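Local coordinates for putative nucleic acid-binding lipoprotein (Klebsiella pneumoniae subsp. pneumoniae MGH 78578, PDB 3F1Z) that is of unknown function but has an OB-fold and, as a putative nucleic acid-binding lipoprotein, may bind nucleic acid, at residues Phe90-His95 and Ala109-Gln114; Ser97-Ala102 and Asn128-Lys133. All coordinates share one frame; numbering follows the deposited sequence.

In the fold
After the N-terminal helices and strands 51-65 and 71-78, the chain reaches strand 88-93, then the short helix 97-100, strand 108-114 and finally the C-terminal strand 129-131. Interaction 1 closes the loop from 90-95 to 109-114, and helix 97-100 sits within that loop. Interaction 2 starts from this helix and closes on 128-133, so the two loops cross along the chain. The first joins two strands across the barrel interior; the second ties the helix to the last strand, at the protein's C-terminal end. Both reach the same sheet, because strands 108-114 and 129-131 are antiparallel neighbours: V112 O and K130 N probably form a hydrogen bond.

Interaction 1. Residues Phe90-His95 and Ala109-Gln114; sequences FNFGSH and ATIVGQ
I111 sets its branched side chain against the ring of F90, and a second ring, F92, reaches its CG2 methyl. The CD1 methyl stands over the middle of the F90 ring, 4.2 Å from I111 CD1 to the ring centroid, a CH-pi contact almost along the ring normal (4° off it). CG2 sits on the same side of the plane but beyond the ring outline, off the CD2-CE2 bond, where I111 CG2 comes to 3.4 Å from F90 CE2. Staggering at I111 allows this: CG1 lies beside the backbone N (chi1 -54°) and carries CD1 out over the ring, while CG2 lies beside the carbonyl carbon. F92 meets CG2 obliquely, with F92 CZ 4.1 Å from I111 CG2, so this methyl touches both aromatic rings. No hydrogen bond joins the two segments; the closest CA atoms, F90 CA and G113 CA, are 7.3 Å apart, and apolar side chains make the join. All three residues are buried, as in the interior of an OB-fold barrel. P129 of strand 129-131 touches F90, F92 and I111, M77 of strand 71-78 touches I111, and V75 of that strand touches F92. Strand 88-93 bonds to 71-78 through F90 and F92 and to 125-127 through N91; strand 108-114 bonds to 51-65 through A109 and to the C-terminal end through T110.

Interaction 2. Residues Ser97-Ala102 and Asn128-Lys133; sequences SADVEA and NPKVVK
The D99 carboxylate has the backbone N-H of V131 over one face: the donor stands 53° out of the carboxylate plane, above OD2. The bond is of ordinary length, 2.9 Å from V131 N to D99 OD2, and nearly straight (170°). N96 ND2, just ahead of the helix, also bonds OD2, so two donors grip this one oxygen and would help fix the rotation of the group. With CG of D99 beside the backbone N (chi1 -86°), the acid leans across to the strand. Its stem also packs there: D99 CB lies 3.8 Å from V131 CG2, the two side chains lying alongside and pointing opposite ways. OD2 further approaches the backbone one residue back, 3.7 Å from D99 OD2 to K130 CA. In the OB-fold, a helix linking the third and fourth strands caps one end of the barrel; 97-100 lies at that place in the chain, consistent with this role. The chain turns a corner at N128, between strand 125-127, which pairs with 88-93, and 129-131, which pairs with 108-114; D99 takes up an N-H of the latter. K130 points away from the helix and sends NZ to D18 in a salt bridge, with P16 O as a further partner. V131 points toward the helix and also touches F92, I111 and L103, while V100 of the helix packs on F92 and on I61 of strand 51-65. A classic beta bulge follows, in which two residues, V132 and K133, lie opposite the single T110 of strand 108-114.

Interaction 1. Residues Phe90-His95 and Ala109-Gln114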
loop_
_atom_site.group_PDB
_atom_site.type_symbol
_atom_site.label_atom_id
_atom_site.label_comp_id
_atom_site.label_asym_id
_atom_site.label_seq_id
_atom_site.Cartn_x
_atom_site.Cartn_y
_atom_site.Cartn_z
ATOM N N PHE A 90 1.358 3.720 0.574
ATOM C CA PHE A 90 0.686 3.234 1.734
ATOM C C PHE A 90 0.770 4.303 2.806
ATOM O O PHE A 90 1.794 4.924 2.987
ATOM C CB PHE A 90 1.417 2.018 2.282
ATOM C CG PHE A 90 1.462 0.855 1.355
ATOM C CD1 PHE A 90 2.352 0.824 0.314
ATOM C CD2 PHE A 90 0.688 -0.252 1.601
ATOM C CE1 PHE A 90 2.409 -0.233 -0.525
ATOM C CE2 PHE A 90 0.755 -1.326 0.779
ATOM C CZ PHE A 90 1.607 -1.306 -0.297
ATOM N N ASN A 91 -0.275 4.453 3.587
ATOM C CA ASN A 91 -0.320 5.499 4.601
ATOM C C ASN A 91 -0.376 4.830 5.950
ATOM O O ASN A 91 -1.400 4.235 6.302
ATOM C CB ASN A 91 -1.556 6.351 4.382
ATOM C CG ASN A 91 -1.654 7.508 5.333
ATOM O OD1 ASN A 91 -1.219 7.432 6.442
ATOM N ND2 ASN A 91 -2.231 8.609 4.876
ATOM N N PHE A 92 0.725 4.951 6.700
ATOM C CA PHE A 92 0.835 4.351 8.035
ATOM C C PHE A 92 0.643 5.375 9.119
ATOM O O PHE A 92 1.391 6.352 9.178
ATOM C CB PHE A 92 2.227 3.758 8.264
ATOM C CG PHE A 92 2.531 2.457 7.521
ATOM C CD1 PHE A 92 3.017 2.470 6.230
ATOM C CD2 PHE A 92 2.458 1.250 8.163
ATOM C CE1 PHE A 92 3.378 1.286 5.575
ATOM C CE2 PHE A 92 2.824 0.058 7.505
ATOM C CZ PHE A 92 3.290 0.091 6.221
ATOM N N GLY A 93 -0.343 5.153 9.991
ATOM C CA GLY A 93 -0.577 6.026 11.154
ATOM C C GLY A 93 0.585 5.910 12.140
ATOM O O GLY A 93 1.415 4.977 12.069
ATOM N N SER A 94 0.631 6.846 13.080
ATOM C CA SER A 94 1.711 6.936 14.031
ATOM C C SER A 94 1.832 5.729 14.912
ATOM O O SER A 94 2.931 5.420 15.400
ATOM C CB SER A 94 1.577 8.216 14.896
ATOM O OG SER A 94 0.289 8.390 15.472
ATOM N N HIS A 95 0.728 5.031 15.107
ATOM C CA HIS A 95 0.711 3.837 15.943
ATOM C C HIS A 95 1.416 2.646 15.285
ATOM O O HIS A 95 1.600 1.620 15.923
ATOM C CB HIS A 95 -0.733 3.449 16.293
ATOM C CG HIS A 95 -1.573 3.181 15.096
ATOM N ND1 HIS A 95 -1.973 1.910 14.743
ATOM C CD2 HIS A 95 -2.050 4.007 14.139
ATOM C CE1 HIS A 95 -2.672 1.968 13.620
ATOM N NE2 HIS A 95 -2.735 3.230 13.238
ATOM N N ALA A 109 9.506 -5.653 -0.167
ATOM C CA ALA A 109 8.647 -5.864 0.997
ATOM C C ALA A 109 7.272 -6.290 0.517
ATOM O O ALA A 109 6.951 -6.117 -0.650
ATOM C CB ALA A 109 8.525 -4.617 1.840
ATOM N N THR A 110 6.475 -6.815 1.443
ATOM C CA THR A 110 5.117 -7.216 1.203
ATOM C C THR A 110 4.320 -6.573 2.286
ATOM O O THR A 110 4.612 -6.742 3.469
ATOM C CB THR A 110 4.941 -8.734 1.281
ATOM O OG1 THR A 110 5.850 -9.343 0.371
ATOM C CG2 THR A 110 3.493 -9.158 0.892
ATOM N N ILE A 111 3.282 -5.854 1.875
ATOM C CA ILE A 111 2.442 -5.101 2.780
ATOM C C ILE A 111 0.967 -5.328 2.465
ATOM O O ILE A 111 0.556 -5.342 1.301
ATOM C CB ILE A 111 2.767 -3.607 2.635
ATOM C CG1 ILE A 111 4.278 -3.384 2.821
ATOM C CG2 ILE A 111 1.940 -2.743 3.620
ATOM C CD1 ILE A 111 4.738 -1.937 2.751
ATOM N N VAL A 112 0.184 -5.569 3.508
ATOM C CA VAL A 112 -1.257 -5.717 3.411
ATOM C C VAL A 112 -1.830 -4.345 3.700
ATOM O O VAL A 112 -1.382 -3.685 4.629
ATOM C CB VAL A 112 -1.810 -6.679 4.441
ATOM C CG1 VAL A 112 -3.405 -6.767 4.339
ATOM C CG2 VAL A 112 -1.264 -7.971 4.182
ATOM N N GLY A 113 -2.820 -3.917 2.928
ATOM C CA GLY A 113 -3.426 -2.624 3.139
ATOM C C GLY A 113 -4.845 -2.664 2.671
ATOM O O GLY A 113 -5.217 -3.601 1.931
ATOM N N GLN A 114 -5.622 -1.638 3.054
ATOM C CA GLN A 114 -7.046 -1.559 2.735
ATOM C C GLN A 114 -7.356 -0.466 1.743
ATOM O O GLN A 114 -6.822 0.635 1.841
ATOM C CB GLN A 114 -7.846 -1.338 3.996
ATOM C CG GLN A 114 -9.341 -1.484 3.784
ATOM C CD GLN A 114 -10.146 -1.331 5.062
ATOM O OE1 GLN A 114 -9.794 -0.530 5.936
ATOM N NE2 GLN A 114 -11.236 -2.073 5.165
#

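Interaction 2. Residues Ser97-Ala102 and Asn128-Lys133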
loop_
_atom_site.group_PDB
_atom_site.type_symbol
_atom_site.label_atom_id
_atom_site.label_comp_id
_atom_site.label_asym_id
_atom_site.label_seq_id
_atom_site.Cartn_x
_atom_site.Cartn_y
_atom_site.Cartn_z
ATOM N N SER A 97 4.536 2.849 13.763
ATOM C CA SER A 97 5.852 3.294 13.412
ATOM C C SER A 97 6.851 2.141 13.475
ATOM O O SER A 97 7.844 2.160 12.753
ATOM C CB SER A 97 6.276 4.531 14.231
ATOM O OG SER A 97 6.486 4.245 15.565
ATOM N N ALA A 98 6.605 1.135 14.300
ATOM C CA ALA A 98 7.486 -0.053 14.326
ATOM C C ALA A 98 7.583 -0.706 12.932
ATOM O O ALA A 98 8.674 -1.089 12.478
ATOM C CB ALA A 98 6.999 -1.074 15.330
ATOM N N ASP A 99 6.461 -0.840 12.241
ATOM C CA ASP A 99 6.520 -1.487 10.950
ATOM C C ASP A 99 7.314 -0.634 9.980
ATOM O O ASP A 99 8.132 -1.163 9.205
ATOM C CB ASP A 99 5.142 -1.704 10.349
ATOM C CG ASP A 99 4.454 -2.991 10.793
ATOM O OD1 ASP A 99 4.974 -3.738 11.651
ATOM O OD2 ASP A 99 3.335 -3.215 10.238
ATOM N N VAL A 100 7.064 0.682 10.028
ATOM C CA VAL A 100 7.702 1.615 9.110
ATOM C C VAL A 100 9.210 1.631 9.319
ATOM O O VAL A 100 9.964 1.660 8.361
ATOM C CB VAL A 100 7.128 3.032 9.227
ATOM C CG1 VAL A 100 7.865 3.996 8.287
ATOM C CG2 VAL A 100 5.630 3.028 8.911
ATOM N N GLU A 101 9.630 1.568 10.573
ATOM C CA GLU A 101 11.041 1.601 10.917
ATOM C C GLU A 101 11.815 0.330 10.582
ATOM O O GLU A 101 13.047 0.303 10.696
ATOM C CB GLU A 101 11.195 1.960 12.381
ATOM C CG GLU A 101 10.836 3.421 12.599
ATOM C CD GLU A 101 11.002 3.931 14.018
ATOM O OE1 GLU A 101 11.658 3.226 14.819
ATOM O OE2 GLU A 101 10.493 5.064 14.312
ATOM N N ALA A 102 11.118 -0.706 10.141
ATOM C CA ALA A 102 11.768 -1.978 9.805
ATOM C C ALA A 102 11.899 -2.120 8.298
ATOM O O ALA A 102 12.481 -3.062 7.809
ATOM C CB ALA A 102 10.953 -3.185 10.376
ATOM N N ASN A 128 -4.426 1.743 6.677
ATOM C CA ASN A 128 -4.294 0.749 7.794
ATOM C C ASN A 128 -3.363 -0.411 7.487
ATOM O O ASN A 128 -3.682 -1.539 7.715
ATOM C CB ASN A 128 -5.648 0.229 8.202
ATOM C CG ASN A 128 -6.558 1.340 8.657
ATOM O OD1 ASN A 128 -6.194 2.150 9.538
ATOM N ND2 ASN A 128 -7.766 1.408 8.061
ATOM N N PRO A 129 -2.187 -0.111 6.961
ATOM C CA PRO A 129 -1.376 -1.188 6.488
ATOM C C PRO A 129 -0.684 -1.983 7.519
ATOM O O PRO A 129 -0.507 -1.519 8.644
ATOM C CB PRO A 129 -0.327 -0.489 5.608
ATOM C CG PRO A 129 -0.634 0.924 5.646
ATOM C CD PRO A 129 -1.576 1.197 6.725
ATOM N N LYS A 130 -0.206 -3.145 7.094
ATOM C CA LYS A 130 0.519 -4.065 7.978
ATOM C C LYS A 130 1.660 -4.699 7.178
ATOM O O LYS A 130 1.428 -5.296 6.114
ATOM C CB LYS A 130 -0.440 -5.133 8.507
ATOM C CG LYS A 130 0.126 -6.061 9.557
ATOM C CD LYS A 130 -0.820 -7.324 9.770
ATOM C CE LYS A 130 -0.422 -8.283 10.921
ATOM N NZ LYS A 130 -1.519 -9.406 11.054
ATOM N N VAL A 131 2.893 -4.521 7.644
ATOM C CA VAL A 131 4.009 -5.120 6.945
ATOM C C VAL A 131 4.054 -6.608 7.274
ATOM O O VAL A 131 4.087 -6.980 8.430
ATOM C CB VAL A 131 5.350 -4.451 7.283
ATOM C CG1 VAL A 131 6.538 -5.282 6.665
ATOM C CG2 VAL A 131 5.362 -2.987 6.790
ATOM N N VAL A 132 4.026 -7.447 6.246
ATOM C CA VAL A 132 3.999 -8.898 6.404
ATOM C C VAL A 132 5.414 -9.415 6.481
ATOM O O VAL A 132 5.777 -10.075 7.449
ATOM C CB VAL A 132 3.294 -9.563 5.216
ATOM C CG1 VAL A 132 3.352 -11.082 5.349
ATOM C CG2 VAL A 132 1.855 -9.043 5.102
ATOM N N LYS A 133 6.203 -9.117 5.453
ATOM C CA LYS A 133 7.644 -9.452 5.406
ATOM C C LYS A 133 8.406 -8.539 4.415
ATOM O O LYS A 133 7.844 -7.575 3.860
ATOM C CB LYS A 133 7.873 -10.930 5.031
ATOM C CG LYS A 133 7.447 -11.265 3.618
ATOM C CD LYS A 133 7.362 -12.771 3.386
ATOM C CE LYS A 133 6.817 -13.036 1.969
ATOM N NZ LYS A 133 5.998 -14.250 1.971
ATOM O OXT LYS A 133 9.615 -8.770 4.167
#